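PDB 5I4Q: contact-dependent inhibitor A from Escherichia coli NC101, which probably acts as the toxin of a contact-dependent growth inhibition system, its toxin domain held here in complex with CdiI, by family its immunity protein. Local coordinates for residues P62-Y67 with E73-P78; K26-K31 with V83-P88. All coordinates share one frame; numbering follows the deposited sequence.

Contact 1: residues P62-Y67 with E73-P78; sequences PGYLRY and EMIYNP
Asn77 OD1 is gripped by several donors: a water donates to it at 2.9 Å and also donates to Gly63 O at 2.7 Å, while the backbone N of Thr80 supplies a further bond and that of Lys79 a weak one. The water thus links Asn77 to the loop that leads into strand 65-69. The strands themselves are antiparallel. Leu65 and Tyr76 form one hydrogen-bonded pair, Tyr67 and Met74 the next, and the bond from Tyr67 N to Met74 O (2.8 Å) is nearly straight at 172°. Between them Arg66 and Ile75 make a non-hydrogen-bonded pair. On the face carrying Leu65, Tyr67, Met74 and Tyr76, the ring edge of Tyr76 meets the face of the Tyr67 ring in a T-shaped stack, centroids 5.3 Å apart and planes at 86°. The selenomethionine Met74 runs alongside Tyr67, and its bend at chi3 (94°) brings CE over that ring, 4.1 Å from the centroid. Farther along, Leu65 CD1 packs on Pro78 CG. Asn77 CB makes a CH-pi contact over the Tyr64 ring, whose CD2 also touches Ile75 CG2 at 3.7 Å. Arg66 reaches out extended; its salt bridge to Glu73 OE2 is doubtful, NH2 being unsurely placed, and the firmer partner is Glu68, at NH1. Glu73 OE1 bonds to Tyr81 of the CdiI chain. The segments contribute strands 65-69 and 72-77, a beta hairpin flanked by strands 53-56 and 82-88, with helix 40-48 packed against Tyr67 and Met74.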
ATOM      1  N   PRO A  62     -23.228  -2.258 -34.781  1.00 61.08           N
ATOM      2  CA  PRO A  62     -23.117  -2.414 -36.235  1.00 64.12           C
ATOM      3  C   PRO A  62     -21.836  -1.779 -36.789  1.00 62.75           C
ATOM      4  O   PRO A  62     -21.473  -0.686 -36.336  1.00 63.28           O
ATOM      5  CB  PRO A  62     -24.377  -1.697 -36.764  1.00 65.50           C
ATOM      6  CG  PRO A  62     -25.313  -1.673 -35.589  1.00 64.61           C
ATOM      7  CD  PRO A  62     -24.399  -1.454 -34.415  1.00 61.75           C
ATOM      8  N   GLY A  63     -21.165  -2.486 -37.712  1.00 52.71           N
ATOM      9  CA  GLY A  63     -19.900  -2.046 -38.293  1.00 54.66           C
ATOM     10  C   GLY A  63     -18.644  -2.379 -37.459  1.00 55.90           C
ATOM     11  O   GLY A  63     -17.504  -2.243 -37.939  1.00 55.97           O
ATOM     12  N   TYR A  64     -18.838  -2.826 -36.220  1.00 50.98           N
ATOM     13  CA  TYR A  64     -17.719  -2.975 -35.298  1.00 51.46           C
ATOM     14  C   TYR A  64     -17.232  -4.398 -35.273  1.00 49.64           C
ATOM     15  O   TYR A  64     -18.015  -5.316 -35.463  1.00 48.18           O
ATOM     16  CB  TYR A  64     -18.079  -2.501 -33.861  1.00 47.61           C
ATOM     17  CG  TYR A  64     -18.046  -0.994 -33.702  1.00 47.03           C
ATOM     18  CD1 TYR A  64     -19.177  -0.215 -33.924  1.00 49.78           C
ATOM     19  CD2 TYR A  64     -16.889  -0.345 -33.338  1.00 47.15           C
ATOM     20  CE1 TYR A  64     -19.141   1.174 -33.786  1.00 50.76           C
ATOM     21  CE2 TYR A  64     -16.841   1.024 -33.187  1.00 49.14           C
ATOM     22  CZ  TYR A  64     -17.975   1.787 -33.390  1.00 50.93           C
ATOM     23  OH  TYR A  64     -17.882   3.147 -33.254  1.00 50.97           O
ATOM     24  N   LEU A  65     -15.929  -4.538 -35.002  1.00 48.39           N
ATOM     25  CA  LEU A  65     -15.302  -5.846 -34.786  1.00 49.62           C
ATOM     26  C   LEU A  65     -14.488  -5.832 -33.508  1.00 48.16           C
ATOM     27  O   LEU A  65     -14.020  -4.794 -33.059  1.00 47.40           O
ATOM     28  CB  LEU A  65     -14.363  -6.193 -35.947  1.00 51.56           C
ATOM     29  CG  LEU A  65     -14.976  -6.107 -37.329  1.00 53.95           C
ATOM     30  CD1 LEU A  65     -13.909  -5.871 -38.386  1.00 58.95           C
ATOM     31  CD2 LEU A  65     -15.756  -7.384 -37.569  1.00 54.51           C
ATOM     32  N   ARG A  66     -14.289  -7.016 -32.949  1.00 50.27           N
ATOM     33  CA  ARG A  66     -13.380  -7.175 -31.849  1.00 48.29           C
ATOM     34  C   ARG A  66     -11.995  -7.607 -32.325  1.00 48.66           C
ATOM     35  O   ARG A  66     -11.862  -8.643 -32.946  1.00 47.70           O
ATOM     36  CB  ARG A  66     -13.912  -8.202 -30.919  1.00 49.86           C
ATOM     37  CG  ARG A  66     -13.258  -8.217 -29.555  1.00 51.26           C
ATOM     38  CD  ARG A  66     -13.393  -9.622 -28.993  1.00 58.25           C
ATOM     39  NE  ARG A  66     -12.868  -9.727 -27.633  1.00 66.20           N
ATOM     40  CZ  ARG A  66     -11.757 -10.379 -27.274  1.00 68.89           C
ATOM     41  NH1 ARG A  66     -10.990 -11.012 -28.171  1.00 72.01           N
ATOM     42  NH2 ARG A  66     -11.397 -10.378 -25.993  1.00 66.25           N
ATOM     43  N   TYR A  67     -10.982  -6.819 -31.949  1.00 44.46           N
ATOM     44  CA  TYR A  67      -9.596  -7.070 -32.227  1.00 46.03           C
ATOM     45  C   TYR A  67      -8.862  -7.366 -30.916  1.00 47.64           C
ATOM     46  O   TYR A  67      -9.053  -6.667 -29.887  1.00 47.89           O
ATOM     47  CB  TYR A  67      -8.951  -5.822 -32.813  1.00 46.72           C
ATOM     48  CG  TYR A  67      -9.286  -5.483 -34.231  1.00 50.01           C
ATOM     49  CD1 TYR A  67     -10.603  -5.212 -34.624  1.00 55.79           C
ATOM     50  CD2 TYR A  67      -8.280  -5.339 -35.187  1.00 52.75           C
ATOM     51  CE1 TYR A  67     -10.898  -4.845 -35.936  1.00 58.29           C
ATOM     52  CE2 TYR A  67      -8.572  -4.973 -36.492  1.00 56.44           C
ATOM     53  CZ  TYR A  67      -9.885  -4.735 -36.860  1.00 57.85           C
ATOM     54  OH  TYR A  67     -10.173  -4.390 -38.147  1.00 62.38           O
ATOM     55  N   GLU A  73      -7.702  -5.590 -26.011  1.00 41.17           N
ATOM     56  CA  GLU A  73      -8.913  -5.927 -26.726  1.00 41.77           C
ATOM     57  C   GLU A  73      -9.502  -4.612 -27.082  1.00 41.35           C
ATOM     58  O   GLU A  73      -9.615  -3.684 -26.242  1.00 44.29           O
ATOM     59  CB  GLU A  73      -9.974  -6.643 -25.887  1.00 46.70           C
ATOM     60  CG  GLU A  73      -9.506  -7.929 -25.222  1.00 55.37           C
ATOM     61  CD  GLU A  73     -10.453  -8.461 -24.121  1.00 57.46           C
ATOM     62  OE1 GLU A  73     -11.532  -7.866 -23.917  1.00 51.56           O
ATOM     63  OE2 GLU A  73     -10.092  -9.486 -23.450  1.00 65.79           O
HETATM   64  N   MSE A  74      -9.970  -4.559 -28.312  1.00 40.14           N
HETATM   65  CA  MSE A  74     -10.491  -3.343 -28.859  1.00 42.90           C
HETATM   66  C   MSE A  74     -11.718  -3.640 -29.697  1.00 42.08           C
HETATM   67  O   MSE A  74     -11.798  -4.659 -30.408  1.00 40.99           O
HETATM   68  CB  MSE A  74      -9.377  -2.801 -29.723  1.00 45.50           C
HETATM   69  CG  MSE A  74      -9.874  -1.772 -30.676  1.00 51.71           C
HETATM   70 SE   MSE A  74      -8.327  -0.947 -31.545  0.90 62.19          SE
HETATM   71  CE  MSE A  74      -8.154  -2.016 -33.202  1.00 59.47           C
ATOM     72  N   ILE A  75     -12.656  -2.712 -29.647  1.00 39.34           N
ATOM     73  CA  ILE A  75     -13.845  -2.738 -30.448  1.00 40.51           C
ATOM     74  C   ILE A  75     -13.668  -1.551 -31.408  1.00 44.62           C
ATOM     75  O   ILE A  75     -13.595  -0.377 -30.985  1.00 46.04           O
ATOM     76  CB  ILE A  75     -15.085  -2.562 -29.561  1.00 41.37           C
ATOM     77  CG1 ILE A  75     -15.147  -3.650 -28.461  1.00 40.75           C
ATOM     78  CG2 ILE A  75     -16.382  -2.499 -30.377  1.00 42.07           C
ATOM     79  CD1 ILE A  75     -15.255  -5.083 -28.946  1.00 39.69           C
ATOM     80  N   TYR A  76     -13.628  -1.870 -32.697  1.00 51.86           N
ATOM     81  CA  TYR A  76     -13.114  -0.980 -33.769  1.00 52.84           C
ATOM     82  C   TYR A  76     -13.888  -1.181 -35.070  1.00 52.59           C
ATOM     83  O   TYR A  76     -14.247  -2.320 -35.438  1.00 51.55           O
ATOM     84  CB  TYR A  76     -11.663  -1.311 -34.046  1.00 52.11           C
ATOM     85  CG  TYR A  76     -11.000  -0.588 -35.187  1.00 52.84           C
ATOM     86  CD1 TYR A  76     -10.642   0.728 -35.067  1.00 52.55           C
ATOM     87  CD2 TYR A  76     -10.693  -1.251 -36.359  1.00 55.49           C
ATOM     88  CE1 TYR A  76      -9.993   1.381 -36.078  1.00 56.77           C
ATOM     89  CE2 TYR A  76     -10.049  -0.611 -37.397  1.00 56.50           C
ATOM     90  CZ  TYR A  76      -9.702   0.706 -37.255  1.00 57.53           C
ATOM     91  OH  TYR A  76      -9.046   1.352 -38.260  1.00 57.81           O
ATOM     92  N   ASN A  77     -14.193  -0.050 -35.699  1.00 54.24           N
ATOM     93  CA  ASN A  77     -14.946   0.002 -36.943  1.00 57.14           C
ATOM     94  C   ASN A  77     -13.962   0.242 -38.086  1.00 58.24           C
ATOM     95  O   ASN A  77     -13.559   1.387 -38.329  1.00 55.64           O
ATOM     96  CB  ASN A  77     -15.957   1.113 -36.898  1.00 58.70           C
ATOM     97  CG  ASN A  77     -16.911   1.061 -38.062  1.00 62.11           C
ATOM     98  OD1 ASN A  77     -16.517   0.826 -39.186  1.00 61.72           O
ATOM     99  ND2 ASN A  77     -18.172   1.258 -37.787  1.00 62.66           N
ATOM    100  N   PRO A  78     -13.565  -0.837 -38.792  1.00 60.67           N
ATOM    101  CA  PRO A  78     -12.590  -0.677 -39.896  1.00 64.16           C
ATOM    102  C   PRO A  78     -13.030   0.301 -41.037  1.00 65.70           C
ATOM    103  O   PRO A  78     -12.186   0.849 -41.703  1.00 68.09           O
ATOM    104  CB  PRO A  78     -12.390  -2.106 -40.396  1.00 62.22           C
ATOM    105  CG  PRO A  78     -13.659  -2.797 -40.033  1.00 64.02           C
ATOM    106  CD  PRO A  78     -14.126  -2.194 -38.746  1.00 59.70           C
TER
HETATM  107  O   HOH W   1     -17.174  -1.616 -40.542  1.00 50.01           O

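Contact 2: residues K26-K31 with V83-P88; sequences KSYYEK and VGHIQP
Tyr28 reaches from the helix to the strand and carries the contact with its ring and hydroxyl. Its OH accepts a hydrogen bond from Ile86 N, 3.0 Å away and almost straight at 172°, with the donor at the ring edge and near its plane. Gly84 O lies over one face of the ring, 3.7 Å from Tyr28 CE2, and the Tyr28 OH comes within 3.2 Å of His85 CD2. With CG anti to the backbone N (chi1 -170°), the phenol spans the gap between two segments whose axes come no closer than 9.7 Å and run only 20° from parallel. Further out, Ser25 OG bonds to Tyr28 N at the start of the helix. On the strand side, Val83 packs on Ala44 of helix 40-48, and Ile86 on Gln43 and Val47. His85 NE2 bonds to Asp84 of the CdiI chain, the cognate immunity protein by family. In strand 82-88, at one end of the four-stranded sheet, Gly84 and His85 share Ile75 as their partner on strand 72-77, a classic beta bulge, with the Tyr28 hydroxyl taking the N-H of the next residue, Ile86.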
ATOM      1  N   LYS A  26     -14.929  12.349 -28.364  1.00 46.17           N
ATOM      2  CA  LYS A  26     -14.404  13.325 -27.449  1.00 49.31           C
ATOM      3  C   LYS A  26     -14.346  12.777 -26.039  1.00 46.79           C
ATOM      4  O   LYS A  26     -13.331  12.881 -25.371  1.00 44.53           O
ATOM      5  CB  LYS A  26     -15.276  14.601 -27.458  1.00 55.47           C
ATOM      6  CG  LYS A  26     -14.700  15.790 -26.681  1.00 60.16           C
ATOM      7  CD  LYS A  26     -15.753  16.860 -26.362  1.00 66.64           C
ATOM      8  CE  LYS A  26     -15.200  17.974 -25.472  1.00 69.39           C
ATOM      9  NZ  LYS A  26     -15.158  17.592 -24.032  1.00 70.18           N
ATOM     10  N   SER A  27     -15.449  12.250 -25.550  1.00 44.93           N
ATOM     11  CA  SER A  27     -15.490  11.938 -24.131  1.00 46.98           C
ATOM     12  C   SER A  27     -14.687  10.671 -23.884  1.00 42.60           C
ATOM     13  O   SER A  27     -13.993  10.593 -22.885  1.00 41.58           O
ATOM     14  CB  SER A  27     -16.928  11.802 -23.612  1.00 49.31           C
ATOM     15  OG  SER A  27     -17.558  10.729 -24.285  1.00 55.90           O
ATOM     16  N   TYR A  28     -14.737   9.699 -24.797  1.00 40.00           N
ATOM     17  CA  TYR A  28     -14.013   8.462 -24.530  1.00 39.33           C
ATOM     18  C   TYR A  28     -12.505   8.750 -24.511  1.00 39.12           C
ATOM     19  O   TYR A  28     -11.796   8.338 -23.591  1.00 38.57           O
ATOM     20  CB  TYR A  28     -14.382   7.340 -25.501  1.00 38.65           C
ATOM     21  CG  TYR A  28     -13.840   6.005 -25.099  1.00 35.75           C
ATOM     22  CD1 TYR A  28     -14.039   5.507 -23.804  1.00 38.37           C
ATOM     23  CD2 TYR A  28     -13.174   5.219 -25.999  1.00 35.83           C
ATOM     24  CE1 TYR A  28     -13.532   4.271 -23.408  1.00 39.55           C
ATOM     25  CE2 TYR A  28     -12.641   3.987 -25.626  1.00 38.15           C
ATOM     26  CZ  TYR A  28     -12.823   3.503 -24.342  1.00 40.87           C
ATOM     27  OH  TYR A  28     -12.287   2.279 -24.003  1.00 44.34           O
ATOM     28  N   TYR A  29     -12.058   9.571 -25.459  1.00 38.09           N
ATOM     29  CA  TYR A  29     -10.667   9.970 -25.518  1.00 37.96           C
ATOM     30  C   TYR A  29     -10.203  10.589 -24.201  1.00 37.90           C
ATOM     31  O   TYR A  29      -9.168  10.207 -23.650  1.00 36.56           O
ATOM     32  CB  TYR A  29     -10.443  10.951 -26.668  1.00 37.85           C
ATOM     33  CG  TYR A  29      -8.999  11.363 -26.843  1.00 37.29           C
ATOM     34  CD1 TYR A  29      -8.099  10.540 -27.466  1.00 37.02           C
ATOM     35  CD2 TYR A  29      -8.550  12.591 -26.395  1.00 40.05           C
ATOM     36  CE1 TYR A  29      -6.775  10.915 -27.644  1.00 37.13           C
ATOM     37  CE2 TYR A  29      -7.213  12.991 -26.585  1.00 41.95           C
ATOM     38  CZ  TYR A  29      -6.334  12.163 -27.224  1.00 38.39           C
ATOM     39  OH  TYR A  29      -4.994  12.556 -27.403  1.00 41.62           O
ATOM     40  N   GLU A  30     -10.983  11.505 -23.686  1.00 38.27           N
ATOM     41  CA  GLU A  30     -10.572  12.220 -22.479  1.00 41.13           C
ATOM     42  C   GLU A  30     -10.612  11.319 -21.264  1.00 40.65           C
ATOM     43  O   GLU A  30      -9.781  11.453 -20.337  1.00 40.61           O
ATOM     44  CB  GLU A  30     -11.448  13.479 -22.316  1.00 42.25           C
ATOM     45  CG  GLU A  30     -11.148  14.425 -23.469  1.00 47.97           C
ATOM     46  CD  GLU A  30     -12.064  15.650 -23.578  1.00 56.79           C
ATOM     47  OE1 GLU A  30     -12.994  15.770 -22.774  1.00 58.27           O
ATOM     48  OE2 GLU A  30     -11.840  16.489 -24.497  1.00 61.56           O
ATOM     49  N   LYS A  31     -11.565  10.385 -21.284  1.00 40.30           N
ATOM     50  CA  LYS A  31     -11.761   9.470 -20.172  1.00 40.11           C
ATOM     51  C   LYS A  31     -10.538   8.574 -20.013  1.00 37.28           C
ATOM     52  O   LYS A  31     -10.099   8.331 -18.938  1.00 36.16           O
ATOM     53  CB  LYS A  31     -12.977   8.603 -20.432  1.00 42.50           C
ATOM     54  CG  LYS A  31     -13.409   7.754 -19.239  1.00 46.74           C
ATOM     55  CD  LYS A  31     -14.444   6.698 -19.668  1.00 49.92           C
ATOM     56  CE  LYS A  31     -14.720   5.753 -18.515  1.00 55.99           C
ATOM     57  NZ  LYS A  31     -15.948   4.928 -18.633  1.00 62.98           N
ATOM     58  N   VAL A  83     -12.344   3.753 -32.888  1.00 49.18           N
ATOM     59  CA  VAL A  83     -12.123   2.885 -31.719  1.00 48.47           C
ATOM     60  C   VAL A  83     -13.226   3.118 -30.718  1.00 48.45           C
ATOM     61  O   VAL A  83     -13.240   4.163 -30.069  1.00 50.66           O
ATOM     62  CB  VAL A  83     -10.787   3.254 -31.036  1.00 46.05           C
ATOM     63  CG1 VAL A  83     -10.561   2.390 -29.822  1.00 44.78           C
ATOM     64  CG2 VAL A  83      -9.657   3.096 -32.020  1.00 46.33           C
ATOM     65  N   GLY A  84     -14.159   2.181 -30.581  1.00 50.18           N
ATOM     66  CA  GLY A  84     -15.306   2.403 -29.668  1.00 51.86           C
ATOM     67  C   GLY A  84     -15.002   2.035 -28.214  1.00 50.35           C
ATOM     68  O   GLY A  84     -15.618   2.561 -27.275  1.00 50.15           O
ATOM     69  N   HIS A  85     -14.069   1.097 -28.053  1.00 48.74           N
ATOM     70  CA  HIS A  85     -13.642   0.631 -26.759  1.00 48.67           C
ATOM     71  C   HIS A  85     -12.303  -0.115 -26.848  1.00 48.60           C
ATOM     72  O   HIS A  85     -12.097  -0.913 -27.746  1.00 48.29           O
ATOM     73  CB  HIS A  85     -14.686  -0.281 -26.172  1.00 50.04           C
ATOM     74  CG  HIS A  85     -14.344  -0.771 -24.804  1.00 51.77           C
ATOM     75  ND1 HIS A  85     -13.974  -2.074 -24.549  1.00 51.25           N
ATOM     76  CD2 HIS A  85     -14.339  -0.129 -23.609  1.00 53.71           C
ATOM     77  CE1 HIS A  85     -13.733  -2.208 -23.257  1.00 53.21           C
ATOM     78  NE2 HIS A  85     -13.951  -1.042 -22.668  1.00 54.22           N
ATOM     79  N   ILE A  86     -11.427   0.140 -25.881  1.00 44.49           N
ATOM     80  CA  ILE A  86     -10.150  -0.505 -25.786  1.00 43.88           C
ATOM     81  C   ILE A  86      -9.787  -0.641 -24.278  1.00 44.75           C
ATOM     82  O   ILE A  86      -9.983   0.280 -23.519  1.00 43.63           O
ATOM     83  CB  ILE A  86      -9.087   0.291 -26.558  1.00 42.84           C
ATOM     84  CG1 ILE A  86      -7.741  -0.413 -26.539  1.00 42.46           C
ATOM     85  CG2 ILE A  86      -8.969   1.688 -26.025  1.00 43.49           C
ATOM     86  CD1 ILE A  86      -6.857  -0.066 -27.735  1.00 43.18           C
ATOM     87  N   GLN A  87      -9.315  -1.823 -23.877  1.00 43.93           N
ATOM     88  CA  GLN A  87      -8.871  -2.112 -22.506  1.00 43.37           C
ATOM     89  C   GLN A  87      -7.895  -3.300 -22.511  1.00 42.41           C
ATOM     90  O   GLN A  87      -7.857  -4.058 -23.512  1.00 38.95           O
ATOM     91  CB  GLN A  87     -10.057  -2.425 -21.609  1.00 43.03           C
ATOM     92  CG  GLN A  87     -10.658  -3.797 -21.775  1.00 46.01           C
ATOM     93  CD  GLN A  87     -11.645  -4.159 -20.640  1.00 47.75           C
ATOM     94  OE1 GLN A  87     -11.407  -3.912 -19.443  1.00 50.91           O
ATOM     95  NE2 GLN A  87     -12.696  -4.788 -21.012  1.00 46.43           N
ATOM     96  N   PRO A  88      -7.120  -3.480 -21.412  1.00 41.61           N
ATOM     97  CA  PRO A  88      -6.230  -4.664 -21.333  1.00 45.80           C
ATOM     98  C   PRO A  88      -7.021  -5.959 -21.302  1.00 45.79           C
ATOM     99  O   PRO A  88      -8.181  -5.950 -20.924  1.00 52.88           O
ATOM    100  CB  PRO A  88      -5.428  -4.416 -20.029  1.00 45.82           C
ATOM    101  CG  PRO A  88      -5.466  -2.913 -19.864  1.00 43.99           C
ATOM    102  CD  PRO A  88      -6.878  -2.579 -20.276  1.00 43.51           C
TER

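Contact 1 and contact 2 have centres about 13 Å apart and meet in the four-stranded antiparallel sheet, where strands 72-77 and 82-88 are neighbours. Along the chain, helix 26-34 comes first, then both arms of the hairpin of contact 1, and strand 82-88 last, so contact 2 brackets contact 1 in sequence. The two join directly: Ile75 N to His85 O and Ile75 O to Gly84 N are probable hydrogen bonds, both 2.7 Å. Contact 1 pairs the two inner strands of the sheet, while contact 2 ties strand 82-88 to a helix that directly follows strand 22-25, whose Lys23 also shares a backbone hydrogen bond with Val83. Both contacts border the CdiI chain.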